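Local coordinates for UspA1 (Moraxella catarrhalis, PDB 3NTN), which is a trimeric autotransporter adhesin of the outer membrane that binds fibronectin and the receptor CEACAM1, with responses to mechanical force that correlate with this binding, at residues D198-D201 with L202-V206; S131-G135 with G136-T140; A169-S173 with D174-D178. All coordinates share one frame; numbering follows the deposited sequence.

The three contacts follow one another along the chain in the order interaction 2, interaction 3, interaction 1. Interaction 2 is the hairpin of strands 132-134 and 137-139, which comes after strand 115-117 and before strand 153-154 of the head's parallel sheet. Interaction 3, the loop 169-178, follows that sheet's last strand and leads into helix 182-217; its centre lies about 19 Å from that of interaction 2, with nearest atoms about 7 Å apart. Interaction 1 sits on helix 182-217 itself, about 26 Å from interaction 2 and about 34 Å from interaction 3, centre to centre. All three touch both other subunits, so hairpin, loop and coiled stalk are each built by the trimer together.

Interaction 1: residues D198-D201 with L202-V206; sequences DIKD and LDDEV
K200 reaches over one helical turn to D204 and forms a salt bridge on the outer surface of helix 182-217. The lysine chain starts with CG anti to its backbone nitrogen (chi1 -155°), and bends at chi2 and chi4 turn NZ toward the aspartate. NZ lies 3.2 Å from D204 OD2, which receives it on the syn lone pair, and a weak hydrogen bond runs from NZ to D204 OD1 at 3.3 Å. The ammonium is therefore shared between both carboxylate oxygens, while the two side chains run obliquely to each other. On the aspartate, chi1 of -71° sets CG beside the backbone nitrogen, on the side from which the lysine comes. The long, flexible lysine suits this exposed place, and the short aspartate needs little reach to meet it. D201 OD1 lies 4.9 Å from D204 OD2, and the salt bridge probably offsets part of D204's negative charge.

Beneath the side chains, regular i to i+4 bonds join the two turns. D204 N gives its hydrogen to K200 O at 3.0 Å, nearly straight at 170°, and the bonds from L202 N to D198 O and D203 N to I199 O are each 2.9 Å long. At the start of the segment, D198 OD1 is held by Q194 one turn earlier.

I199, L202 and V206 lie buried on another face, where branched apolar side chains can fill a shared core. Each packs on its own counterpart in the second subunit, and I199 and V206 do the same in the third. L202 also meets D203 of the third subunit, at the border between core and surface. A charged outside and an aliphatic stripe spaced three and four residues apart are characteristic of the parallel trimeric coiled coil of an autotransporter stalk.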
# COMPACT_ATOMS: atom_id res chain seq x y z
N ASP B 198 -32.46 22.24 2.64
CA ASP B 198 -33.84 21.86 2.79
C ASP B 198 -34.29 22.20 4.20
O ASP B 198 -35.38 22.73 4.34
CB ASP B 198 -34.07 20.35 2.51
CG ASP B 198 -33.88 20.00 1.03
OD1 ASP B 198 -33.68 20.92 0.21
OD2 ASP B 198 -33.91 18.81 0.67
N ILE B 199 -33.44 21.94 5.20
CA ILE B 199 -33.75 22.28 6.61
C ILE B 199 -33.98 23.77 6.80
O ILE B 199 -34.96 24.21 7.45
CB ILE B 199 -32.65 21.72 7.62
CG1 ILE B 199 -32.82 20.21 7.77
CG2 ILE B 199 -32.74 22.39 9.01
CD1 ILE B 199 -31.61 19.42 8.14
N LYS B 200 -33.11 24.57 6.19
CA LYS B 200 -33.25 26.01 6.22
C LYS B 200 -34.54 26.49 5.52
O LYS B 200 -35.27 27.35 6.01
CB LYS B 200 -32.01 26.63 5.60
CG LYS B 200 -31.72 28.04 6.09
CD LYS B 200 -31.74 29.06 4.93
CE LYS B 200 -31.41 30.47 5.40
NZ LYS B 200 -32.61 31.14 5.98
N ASP B 201 -34.87 25.89 4.37
CA ASP B 201 -36.07 26.29 3.63
C ASP B 201 -37.28 26.00 4.50
O ASP B 201 -38.18 26.82 4.62
CB ASP B 201 -36.16 25.56 2.28
CG ASP B 201 -35.22 26.14 1.23
OD1 ASP B 201 -34.83 27.30 1.37
OD2 ASP B 201 -34.85 25.45 0.27
N LEU B 202 -37.27 24.83 5.12
CA LEU B 202 -38.38 24.39 5.97
C LEU B 202 -38.54 25.30 7.22
O LEU B 202 -39.66 25.65 7.62
CB LEU B 202 -38.15 22.95 6.38
CG LEU B 202 -39.45 22.29 6.73
CD1 LEU B 202 -40.45 22.47 5.60
CD2 LEU B 202 -39.29 20.86 7.11
N ASP B 203 -37.42 25.66 7.82
CA ASP B 203 -37.35 26.60 8.95
C ASP B 203 -37.95 27.96 8.62
O ASP B 203 -38.70 28.51 9.42
CB ASP B 203 -35.91 26.80 9.41
CG ASP B 203 -35.81 27.82 10.49
OD1 ASP B 203 -36.22 27.55 11.63
OD2 ASP B 203 -35.31 28.93 10.20
N ASP B 204 -37.60 28.48 7.44
CA ASP B 204 -38.26 29.69 6.94
C ASP B 204 -39.78 29.49 6.85
O ASP B 204 -40.53 30.34 7.31
CB ASP B 204 -37.68 30.11 5.58
CG ASP B 204 -36.25 30.67 5.70
OD1 ASP B 204 -35.80 30.92 6.83
OD2 ASP B 204 -35.57 30.82 4.68
N GLU B 205 -40.21 28.37 6.27
CA GLU B 205 -41.63 28.11 6.17
C GLU B 205 -42.34 28.01 7.53
O GLU B 205 -43.33 28.65 7.75
CB GLU B 205 -41.96 26.93 5.24
CG GLU B 205 -43.41 27.01 4.72
CD GLU B 205 -43.83 25.82 3.85
OE1 GLU B 205 -42.93 24.99 3.49
OE2 GLU B 205 -45.05 25.73 3.55
N VAL B 206 -41.79 27.26 8.45
CA VAL B 206 -42.34 27.22 9.83
C VAL B 206 -42.41 28.63 10.51
O VAL B 206 -43.40 28.95 11.16
CB VAL B 206 -41.54 26.21 10.68
CG1 VAL B 206 -41.99 26.21 12.14
CG2 VAL B 206 -41.69 24.84 10.08

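Interaction 2: residues S131-G135 with G136-T140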
# COMPACT_ATOMS: atom_id res chain seq x y z
N SER B 131 -17.47 0.68 15.75
CA SER B 131 -18.45 1.76 15.80
C SER B 131 -17.77 3.07 16.15
O SER B 131 -16.55 3.08 16.38
CB SER B 131 -19.51 1.46 16.86
OG SER B 131 -18.94 1.68 18.14
N ALA B 132 -18.53 4.17 16.18
CA ALA B 132 -17.98 5.48 16.48
C ALA B 132 -19.08 6.39 16.93
O ALA B 132 -20.24 6.26 16.48
CB ALA B 132 -17.27 6.09 15.22
N GLU B 133 -18.73 7.31 17.83
CA GLU B 133 -19.64 8.35 18.30
C GLU B 133 -19.11 9.72 17.86
O GLU B 133 -18.00 10.11 18.21
CB GLU B 133 -19.81 8.29 19.82
CG GLU B 133 -20.05 6.87 20.37
CD GLU B 133 -21.42 6.27 19.98
OE1 GLU B 133 -22.45 6.96 20.15
OE2 GLU B 133 -21.48 5.09 19.53
N VAL B 134 -19.90 10.42 17.06
CA VAL B 134 -19.58 11.74 16.54
C VAL B 134 -20.63 12.69 17.09
O VAL B 134 -21.80 12.62 16.69
CB VAL B 134 -19.63 11.74 15.01
CG1 VAL B 134 -19.30 13.12 14.46
CG2 VAL B 134 -18.71 10.66 14.45
N GLY B 135 -20.24 13.57 18.02
CA GLY B 135 -21.22 14.40 18.71
C GLY B 135 -22.12 13.48 19.53
O GLY B 135 -21.63 12.64 20.32
N GLY B 136 -23.43 13.61 19.36
CA GLY B 136 -24.35 12.62 19.90
C GLY B 136 -24.85 11.67 18.83
O GLY B 136 -25.93 11.09 18.95
N LEU B 137 -24.07 11.50 17.76
CA LEU B 137 -24.50 10.58 16.71
C LEU B 137 -23.75 9.24 16.81
O LEU B 137 -22.54 9.22 16.87
CB LEU B 137 -24.32 11.20 15.32
CG LEU B 137 -24.72 10.32 14.14
CD1 LEU B 137 -26.23 9.99 14.23
CD2 LEU B 137 -24.38 10.98 12.77
N SER B 138 -24.49 8.13 16.82
CA SER B 138 -23.88 6.81 16.75
C SER B 138 -23.79 6.27 15.33
O SER B 138 -24.79 6.28 14.57
CB SER B 138 -24.64 5.80 17.63
OG SER B 138 -24.58 6.18 19.01
N LEU B 139 -22.58 5.81 14.97
CA LEU B 139 -22.32 5.02 13.74
C LEU B 139 -21.95 3.59 14.13
O LEU B 139 -21.04 3.40 14.94
CB LEU B 139 -21.22 5.65 12.90
CG LEU B 139 -21.52 7.11 12.50
CD1 LEU B 139 -20.31 7.78 11.77
CD2 LEU B 139 -22.75 7.15 11.62
N THR B 140 -22.65 2.59 13.59
CA THR B 140 -22.39 1.18 13.97
C THR B 140 -22.30 0.27 12.75
O THR B 140 -22.56 0.69 11.63
CB THR B 140 -23.46 0.58 14.93
OG1 THR B 140 -24.73 0.61 14.28
CG2 THR B 140 -23.55 1.31 16.31
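V134 and L139 meet through CG2 and CD1, 4.2 Å apart, on the buried face of a two-stranded antiparallel hairpin. A132 and L137 share that face. The apolar surface is closed by the other subunits of the trimer: H186 and A193 of the second subunit lie on V134 and L137, while I172 of the third packs on A132 and V134, and its V191 and A187 cover L137 and L139. Small A132 lets I172 of the third subunit come close to the strand, while V134, L137 and L139 supply branched apolar surface.

Two hydrogen-bonded pairs fix the strands. L139 N points almost straight at A132 O (2.8 Å, 172°), and V134 N binds L137 O at 2.9 Å. Between them, E133 and S138 form the non-hydrogen-bonded pair. A type II' turn, V134 to L137, joins the strands; G135 has a positive phi of 65°, which favours glycine, and L137 N closes the turn on V134 O at 2.7 Å, from above the carbonyl plane.

The opposite face is polar and more open to solvent. There the E133 chain, bent at chi2 (-68°), folds across to its neighbour, bringing OE1 to S138 OG, which donates to its syn lone pair at a short 2.5 Å.

Interaction 3: residues A169-S173 with D174-D178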
# COMPACT_ATOMS: atom_id res chain seq x y z
N ALA B 169 -12.86 3.54 -6.97
CA ALA B 169 -14.06 3.71 -6.14
C ALA B 169 -14.34 2.41 -5.41
O ALA B 169 -14.32 1.36 -5.99
CB ALA B 169 -15.21 4.08 -7.02
N GLY B 170 -14.56 2.47 -4.10
CA GLY B 170 -14.79 1.24 -3.34
C GLY B 170 -16.25 0.94 -3.28
O GLY B 170 -17.09 1.85 -3.35
N GLU B 171 -16.57 -0.34 -3.15
CA GLU B 171 -17.91 -0.75 -2.88
C GLU B 171 -18.46 -0.08 -1.59
O GLU B 171 -17.76 0.06 -0.60
CB GLU B 171 -17.99 -2.30 -2.89
CG GLU B 171 -19.06 -2.90 -2.05
CD GLU B 171 -19.08 -4.48 -2.08
OE1 GLU B 171 -18.43 -5.12 -2.95
OE2 GLU B 171 -19.78 -5.05 -1.21
N ILE B 172 -19.71 0.37 -1.65
CA ILE B 172 -20.36 1.06 -0.56
C ILE B 172 -21.58 0.26 -0.18
O ILE B 172 -22.60 0.27 -0.89
CB ILE B 172 -20.69 2.50 -0.93
CG1 ILE B 172 -19.36 3.30 -1.06
CG2 ILE B 172 -21.65 3.15 0.14
CD1 ILE B 172 -19.59 4.66 -1.58
N SER B 173 -21.42 -0.50 0.90
CA SER B 173 -22.40 -1.47 1.37
C SER B 173 -22.05 -1.75 2.83
O SER B 173 -21.00 -1.36 3.30
CB SER B 173 -22.41 -2.74 0.55
OG SER B 173 -21.34 -3.59 0.89
N ASP B 174 -22.96 -2.37 3.55
CA ASP B 174 -22.79 -2.55 4.96
C ASP B 174 -21.71 -3.53 5.32
O ASP B 174 -21.41 -3.64 6.50
CB ASP B 174 -24.13 -2.88 5.70
CG ASP B 174 -24.85 -4.13 5.15
OD1 ASP B 174 -24.33 -4.81 4.22
OD2 ASP B 174 -25.99 -4.40 5.65
N THR B 175 -21.12 -4.25 4.35
CA THR B 175 -20.05 -5.16 4.70
C THR B 175 -18.76 -4.84 3.98
O THR B 175 -17.86 -5.64 4.01
CB THR B 175 -20.37 -6.66 4.44
OG1 THR B 175 -20.84 -6.82 3.10
CG2 THR B 175 -21.44 -7.25 5.51
N SER B 176 -18.67 -3.68 3.31
CA SER B 176 -17.54 -3.47 2.43
C SER B 176 -16.26 -3.08 3.16
O SER B 176 -16.23 -2.20 3.99
CB SER B 176 -17.88 -2.43 1.37
OG SER B 176 -16.71 -1.87 0.84
N THR B 177 -15.19 -3.74 2.77
CA THR B 177 -13.86 -3.48 3.30
C THR B 177 -13.00 -2.84 2.22
O THR B 177 -11.78 -2.96 2.24
CB THR B 177 -13.29 -4.80 3.82
OG1 THR B 177 -13.35 -5.78 2.76
CG2 THR B 177 -14.18 -5.31 4.98
N ASP B 178 -13.63 -2.16 1.27
CA ASP B 178 -12.86 -1.52 0.20
C ASP B 178 -12.52 -0.13 0.70
O ASP B 178 -13.30 0.45 1.43
CB ASP B 178 -13.66 -1.34 -1.11
CG ASP B 178 -14.01 -2.66 -1.83
OD1 ASP B 178 -14.73 -2.51 -2.84
OD2 ASP B 178 -13.62 -3.83 -1.43
O HOH W 1 -15.48 -5.37 -1.44
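An ST turn at S176 and a type I turn from S173 to S176 shape the loop before helix 182-217, within the region linking head to stalk. S176 OG joins its two arms: it donates to E171 O at 2.6 Å, from above the carbonyl plane, and accepts from D178 N at 3.1 Å. With OG anti to the backbone nitrogen (chi1 159°), the small hydroxyl reaches the neighbouring arm while still serving its own turn. S176 N completes the type I turn on S173 O at 3.3 Å, a long bond that also arrives well above the carbonyl plane.

At the other end, D178 OD1 takes the backbone N-H of E171 at 2.9 Å on its anti side. D178 CB packs 3.6 Å from G170 CA, a close approach that glycine, having no side chain, permits. In this trimeric adhesin the loop is wedged between subunits: S176 packs on G182 and D178 on V165 of the third subunit, and I172 meets F142 of the second.

E171 extends alongside S176, its CG 3.6 Å from the serine CB, and its OE2 receives S173 OG at 3.0 Å. E171 OE1 lies 4.5 Å from D178 OD1, while D178 OD2 forms a weak, long ion pair with K124 of the second subunit.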